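Local coordinates for protein virulence factor (Pectobacterium carotovorum, PDB 2W3Y) that acts as an S-palmitoylated virulence factor of a Drosophila pathogen and binds to lipid vesicles, at residues D9-F14 and E96-L101; Y187-F191 and G225-E231. One frame throughout, in Å; residues are numbered along the deposited sequence.

Both contacts belong to the part of the protein where helices pack on the large mixed sheet. Interaction 1 is the outer one, its centre about 18 Å from the centre of the chain, and is partly buried. It pairs two helices, and side chains do nearly all the work. Interaction 2 lies deeper, its centre about 13 Å from the centre of the chain, and joins two neighbouring strands mainly through backbone hydrogen bonds. The centres of interaction 1 and interaction 2 are about 17 Å apart. They meet at F191 of the strand, which packs against S98 and L101 of the helix segment 96-101. That segment therefore lies between helix 9-18 and the sheet. Helix 57-81 touches residues of both contacts.

Interaction 1: residues D9-F14 and E96-L101; sequences DVDLYF and EVSNQL
The ring of Y13 has the CG of Q100 over one face, almost above its centre. CG stands 3.4 Å from the ring centroid and only 6° off the normal, which makes this a CH-pi contact. It joins two roughly antiparallel helices, 9-18 and 91-105, whose segment axes run 151° apart and approach to 10.1 Å. The amide of Q100 continues over the same face, tilted 34° from the ring, and NE2 ends beyond the rim near CG and CD1, 3.8 Å from Y13 CG. Near the ring plane, CG2 of V97 and CD1 of F14 sit at the edge. The ring of F14 has CB of Q100 at its own edge, while L101 and V97 approach it obliquely.

The spacing of the helices is wide, and large side chains fill it. Y13 sends its ring straight across, with CG anti to the backbone N. In Q100 the first torsion, with CG anti to the carbonyl carbon, sets CG over the tyrosine ring. The bend at chi2 then turns the amide back over the same face.

The second layer is apolar and buried. The far end of F14 meets two branches: CZ lies 3.8 Å from CG1 of V97 and 3.7 Å from CD2 of L101. Both side chains cross the phenylalanine at about a right angle. F246 of helix 237-250 meets the F14 ring edge-to-face and also touches V10 and L101, so a third helix closes this side. V73 and A77 of helix 57-81 pack on F14 as well.

The Y13 hydroxyl passes the aliphatic part of E96, with OH 3.3 Å from CG. At the backbone, CG1 of V10 rests 3.4 Å from the carbonyl O of Q100.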
loop_
_atom_site.group_PDB
_atom_site.type_symbol
_atom_site.label_atom_id
_atom_site.label_comp_id
_atom_site.label_asym_id
_atom_site.label_seq_id
_atom_site.Cartn_x
_atom_site.Cartn_y
_atom_site.Cartn_z
ATOM N N ASP A 9 5.022 -5.590 -23.176
ATOM C CA ASP A 9 5.313 -4.153 -23.160
ATOM C C ASP A 9 5.638 -3.670 -21.740
ATOM O O ASP A 9 6.375 -2.700 -21.562
ATOM C CB ASP A 9 4.207 -3.302 -23.826
ATOM C CG ASP A 9 2.825 -3.964 -23.803
ATOM O OD1 ASP A 9 1.866 -3.319 -24.287
ATOM O OD2 ASP A 9 2.688 -5.114 -23.320
ATOM N N VAL A 10 5.095 -4.363 -20.738
ATOM C CA VAL A 10 5.473 -4.139 -19.342
ATOM C C VAL A 10 6.900 -4.626 -19.082
ATOM O O VAL A 10 7.694 -3.911 -18.458
ATOM C CB VAL A 10 4.518 -4.843 -18.372
ATOM C CG1 VAL A 10 4.475 -4.101 -17.046
ATOM C CG2 VAL A 10 3.148 -4.915 -18.974
ATOM N N ASP A 11 7.221 -5.833 -19.564
ATOM C CA ASP A 11 8.594 -6.361 -19.504
ATOM C C ASP A 11 9.634 -5.398 -20.100
ATOM O O ASP A 11 10.681 -5.151 -19.485
ATOM C CB ASP A 11 8.691 -7.755 -20.147
ATOM C CG ASP A 11 10.144 -8.261 -20.268
ATOM O OD1 ASP A 11 10.895 -8.260 -19.265
ATOM O OD2 ASP A 11 10.541 -8.657 -21.389
ATOM N N LEU A 12 9.336 -4.838 -21.271
ATOM C CA LEU A 12 10.239 -3.889 -21.930
ATOM C C LEU A 12 10.414 -2.591 -21.133
ATOM O O LEU A 12 11.514 -2.041 -21.065
ATOM C CB LEU A 12 9.744 -3.565 -23.347
ATOM C CG LEU A 12 9.542 -4.721 -24.337
ATOM C CD1 LEU A 12 8.921 -4.227 -25.645
ATOM C CD2 LEU A 12 10.846 -5.474 -24.592
ATOM N N TYR A 13 9.318 -2.113 -20.540
ATOM C CA TYR A 13 9.328 -0.907 -19.706
ATOM C C TYR A 13 10.290 -1.074 -18.528
ATOM O O TYR A 13 11.132 -0.206 -18.250
ATOM C CB TYR A 13 7.902 -0.577 -19.216
ATOM C CG TYR A 13 7.858 0.663 -18.348
ATOM C CD1 TYR A 13 7.846 1.939 -18.923
ATOM C CD2 TYR A 13 7.854 0.560 -16.947
ATOM C CE1 TYR A 13 7.833 3.087 -18.133
ATOM C CE2 TYR A 13 7.830 1.696 -16.151
ATOM C CZ TYR A 13 7.818 2.954 -16.750
ATOM O OH TYR A 13 7.797 4.080 -15.963
ATOM N N PHE A 14 10.167 -2.214 -17.858
ATOM C CA PHE A 14 11.001 -2.544 -16.710
ATOM C C PHE A 14 12.438 -2.897 -17.100
ATOM O O PHE A 14 13.375 -2.528 -16.385
ATOM C CB PHE A 14 10.336 -3.649 -15.881
ATOM C CG PHE A 14 9.293 -3.127 -14.925
ATOM C CD1 PHE A 14 8.045 -2.697 -15.387
ATOM C CD2 PHE A 14 9.569 -3.039 -13.557
ATOM C CE1 PHE A 14 7.083 -2.174 -14.502
ATOM C CE2 PHE A 14 8.616 -2.541 -12.668
ATOM C CZ PHE A 14 7.368 -2.108 -13.135
ATOM N N GLU A 96 3.457 6.750 -12.600
ATOM C CA GLU A 96 3.979 6.336 -13.926
ATOM C C GLU A 96 4.265 4.823 -13.984
ATOM O O GLU A 96 3.916 4.144 -14.959
ATOM C CB GLU A 96 5.242 7.146 -14.276
ATOM C CG GLU A 96 5.964 6.781 -15.613
ATOM C CD GLU A 96 5.325 7.399 -16.861
ATOM O OE1 GLU A 96 4.214 7.990 -16.757
ATOM O OE2 GLU A 96 5.944 7.301 -17.952
ATOM N N VAL A 97 4.867 4.301 -12.919
ATOM C CA VAL A 97 5.270 2.887 -12.848
ATOM C C VAL A 97 4.049 1.970 -12.653
ATOM O O VAL A 97 3.945 0.916 -13.301
ATOM C CB VAL A 97 6.365 2.671 -11.755
ATOM C CG1 VAL A 97 6.576 1.189 -11.441
ATOM C CG2 VAL A 97 7.712 3.338 -12.171
ATOM N N SER A 98 3.119 2.376 -11.775
ATOM C CA SER A 98 1.860 1.652 -11.592
ATOM C C SER A 98 0.973 1.605 -12.858
ATOM O O SER A 98 0.325 0.601 -13.114
ATOM C CB SER A 98 1.069 2.230 -10.401
ATOM O OG SER A 98 1.858 2.229 -9.216
ATOM N N ASN A 99 0.942 2.688 -13.635
ATOM C CA ASN A 99 0.196 2.732 -14.905
ATOM C C ASN A 99 0.737 1.747 -15.958
ATOM O O ASN A 99 0.112 1.526 -16.986
ATOM C CB ASN A 99 0.192 4.152 -15.488
ATOM C CG ASN A 99 -0.782 5.089 -14.769
ATOM O OD1 ASN A 99 -1.758 4.655 -14.144
ATOM N ND2 ASN A 99 -0.527 6.386 -14.882
ATOM N N GLN A 100 1.898 1.163 -15.685
ATOM C CA GLN A 100 2.467 0.122 -16.528
ATOM C C GLN A 100 2.064 -1.268 -16.039
ATOM O O GLN A 100 1.727 -2.138 -16.856
ATOM C CB GLN A 100 3.985 0.265 -16.613
ATOM C CG GLN A 100 4.450 1.538 -17.300
ATOM C CD GLN A 100 3.941 1.667 -18.735
ATOM O OE1 GLN A 100 3.257 2.633 -19.072
ATOM N NE2 GLN A 100 4.275 0.694 -19.581
ATOM N N LEU A 101 2.048 -1.455 -14.712
ATOM C CA LEU A 101 1.649 -2.721 -14.076
ATOM C C LEU A 101 0.160 -3.054 -14.208
ATOM O O LEU A 101 -0.206 -4.208 -14.455
ATOM C CB LEU A 101 2.028 -2.727 -12.565
ATOM C CG LEU A 101 3.517 -2.723 -12.208
ATOM C CD1 LEU A 101 3.761 -2.516 -10.705
ATOM C CD2 LEU A 101 4.250 -3.975 -12.719
#

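Interaction 2: residues Y187-F191 and G225-E231; sequences YKPRF and GGTFRIE
Three backbone hydrogen bonds join P189 and F191 to G226 and F228. F191 and G226 form a hydrogen-bonded pair, with F191 N to G226 O and G226 N to F191 O both 2.9 Å. F228 N then donates to P189 O at 2.8 Å, with an angle of 160° at the hydrogen. R190 and T227 are the non-hydrogen-bonded pair between them. This is antiparallel pairing of strands 185-198 and 214-228 in the large mixed sheet. On their outer sides, 185-198 bonds to strand 166-179 and 214-228 to residues of strands 106-107 and 109-121.

Apolar contacts follow where the second segment leaves the sheet and starts helix 230-235. I230 turns its CB toward P189 CG, 3.9 Å away. Its CG1, anti to the backbone N (chi1 -166°), reaches CE2 of Y187. The Y187 ring carries P189 CD over one face. Back on the strands, CG of K188 touches CG2 of T227 at 3.7 Å.

Water bridges the polar groups. One water donates to the backbone O of Y187 and to OE1 of E231. Another accepts from K188 NZ and hydrogen-bonds T227 OG1. The Y187 OH bonds to H175. R190 directs its guanidinium group elsewhere, to a salt bridge with D176.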
loop_
_atom_site.group_PDB
_atom_site.type_symbol
_atom_site.label_atom_id
_atom_site.label_comp_id
_atom_site.label_asym_id
_atom_site.label_seq_id
_atom_site.Cartn_x
_atom_site.Cartn_y
_atom_site.Cartn_z
ATOM N N TYR A 187 -13.098 -13.291 -2.337
ATOM C CA TYR A 187 -11.771 -12.732 -2.122
ATOM C C TYR A 187 -11.429 -11.714 -3.223
ATOM O O TYR A 187 -11.396 -12.055 -4.415
ATOM C CB TYR A 187 -10.727 -13.857 -1.980
ATOM C CG TYR A 187 -9.285 -13.405 -1.965
ATOM C CD1 TYR A 187 -8.846 -12.379 -1.113
ATOM C CD2 TYR A 187 -8.350 -14.013 -2.807
ATOM C CE1 TYR A 187 -7.511 -11.975 -1.112
ATOM C CE2 TYR A 187 -7.026 -13.622 -2.809
ATOM C CZ TYR A 187 -6.608 -12.604 -1.963
ATOM O OH TYR A 187 -5.283 -12.218 -1.969
ATOM N N LYS A 188 -11.218 -10.453 -2.816
ATOM C CA LYS A 188 -10.742 -9.412 -3.728
ATOM C C LYS A 188 -9.365 -8.899 -3.289
ATOM O O LYS A 188 -9.255 -8.237 -2.255
ATOM C CB LYS A 188 -11.751 -8.252 -3.812
ATOM C CG LYS A 188 -11.423 -7.190 -4.876
ATOM C CD LYS A 188 -12.269 -5.910 -4.717
ATOM C CE LYS A 188 -13.755 -6.149 -4.996
ATOM N NZ LYS A 188 -14.021 -6.696 -6.369
ATOM N N PRO A 189 -8.297 -9.253 -4.039
ATOM C CA PRO A 189 -7.004 -8.639 -3.754
ATOM C C PRO A 189 -6.762 -7.345 -4.544
ATOM O O PRO A 189 -6.875 -7.344 -5.776
ATOM C CB PRO A 189 -6.005 -9.717 -4.168
ATOM C CG PRO A 189 -6.707 -10.506 -5.256
ATOM C CD PRO A 189 -8.205 -10.277 -5.104
ATOM N N ARG A 190 -6.427 -6.263 -3.837
ATOM C CA ARG A 190 -6.145 -4.953 -4.491
ATOM C C ARG A 190 -4.714 -4.449 -4.242
ATOM O O ARG A 190 -4.190 -4.587 -3.121
ATOM C CB ARG A 190 -7.127 -3.884 -3.997
ATOM C CG ARG A 190 -8.585 -4.093 -4.364
ATOM C CD ARG A 190 -9.483 -3.010 -3.707
ATOM N NE ARG A 190 -9.841 -3.311 -2.305
ATOM C CZ ARG A 190 -10.178 -2.396 -1.385
ATOM N NH1 ARG A 190 -10.210 -1.104 -1.707
ATOM N NH2 ARG A 190 -10.483 -2.764 -0.134
ATOM N N PHE A 191 -4.115 -3.861 -5.291
ATOM C CA PHE A 191 -2.821 -3.193 -5.284
ATOM C C PHE A 191 -3.104 -1.678 -5.316
ATOM O O PHE A 191 -3.795 -1.191 -6.219
ATOM C CB PHE A 191 -2.024 -3.641 -6.523
ATOM C CG PHE A 191 -0.729 -2.891 -6.766
ATOM C CD1 PHE A 191 0.471 -3.333 -6.223
ATOM C CD2 PHE A 191 -0.702 -1.769 -7.605
ATOM C CE1 PHE A 191 1.676 -2.644 -6.491
ATOM C CE2 PHE A 191 0.481 -1.084 -7.866
ATOM C CZ PHE A 191 1.668 -1.514 -7.312
ATOM N N GLY A 225 -4.328 2.343 -8.520
ATOM C CA GLY A 225 -4.480 0.960 -8.098
ATOM C C GLY A 225 -5.372 0.120 -8.981
ATOM O O GLY A 225 -5.950 0.604 -9.956
ATOM N N GLY A 226 -5.483 -1.159 -8.630
ATOM C CA GLY A 226 -6.357 -2.066 -9.346
ATOM C C GLY A 226 -6.576 -3.336 -8.565
ATOM O O GLY A 226 -5.972 -3.539 -7.514
ATOM N N THR A 227 -7.452 -4.179 -9.092
ATOM C CA THR A 227 -7.774 -5.482 -8.512
ATOM C C THR A 227 -6.963 -6.535 -9.269
ATOM O O THR A 227 -6.964 -6.543 -10.497
ATOM C CB THR A 227 -9.276 -5.771 -8.680
ATOM O OG1 THR A 227 -10.043 -4.739 -8.037
ATOM C CG2 THR A 227 -9.673 -7.137 -8.091
ATOM N N PHE A 228 -6.266 -7.416 -8.546
ATOM C CA PHE A 228 -5.511 -8.480 -9.205
ATOM C C PHE A 228 -6.402 -9.580 -9.784
ATOM O O PHE A 228 -7.405 -9.951 -9.195
ATOM C CB PHE A 228 -4.450 -9.095 -8.282
ATOM C CG PHE A 228 -3.583 -10.126 -8.965
ATOM C CD1 PHE A 228 -2.693 -9.751 -9.965
ATOM C CD2 PHE A 228 -3.664 -11.475 -8.611
ATOM C CE1 PHE A 228 -1.898 -10.694 -10.602
ATOM C CE2 PHE A 228 -2.866 -12.420 -9.240
ATOM C CZ PHE A 228 -1.989 -12.038 -10.230
ATOM N N ARG A 229 -5.994 -10.090 -10.946
ATOM C CA ARG A 229 -6.694 -11.162 -11.645
ATOM C C ARG A 229 -6.374 -12.509 -11.000
ATOM O O ARG A 229 -5.735 -13.371 -11.614
ATOM C CB ARG A 229 -6.289 -11.169 -13.122
ATOM C CG ARG A 229 -6.674 -9.926 -13.883
ATOM C CD ARG A 229 -6.733 -10.211 -15.368
ATOM N NE ARG A 229 -5.569 -9.713 -16.080
ATOM C CZ ARG A 229 -5.174 -10.146 -17.273
ATOM N NH1 ARG A 229 -5.822 -11.117 -17.895
ATOM N NH2 ARG A 229 -4.103 -9.613 -17.831
ATOM N N ILE A 230 -6.825 -12.686 -9.761
ATOM C CA ILE A 230 -6.508 -13.894 -8.978
ATOM C C ILE A 230 -7.161 -15.172 -9.546
ATOM O O ILE A 230 -6.578 -16.266 -9.472
ATOM C CB ILE A 230 -6.845 -13.693 -7.459
ATOM C CG1 ILE A 230 -6.220 -14.788 -6.590
ATOM C CG2 ILE A 230 -8.353 -13.559 -7.226
ATOM C CD1 ILE A 230 -4.700 -14.718 -6.467
ATOM N N GLU A 231 -8.353 -15.003 -10.114
ATOM C CA GLU A 231 -9.134 -16.080 -10.742
ATOM C C GLU A 231 -8.409 -16.668 -11.951
ATOM O O GLU A 231 -8.285 -17.892 -12.062
ATOM C CB GLU A 231 -10.515 -15.572 -11.167
ATOM C CG GLU A 231 -11.403 -15.042 -10.026
ATOM C CD GLU A 231 -11.083 -13.598 -9.603
ATOM O OE1 GLU A 231 -11.615 -13.179 -8.550
ATOM O OE2 GLU A 231 -10.304 -12.891 -10.302
HETATM O O HOH W 1 -11.547 -10.600 -7.327
HETATM O O HOH W 2 -11.390 -14.395 -6.123
HETATM O O HOH W 3 -12.791 -4.906 -8.303
#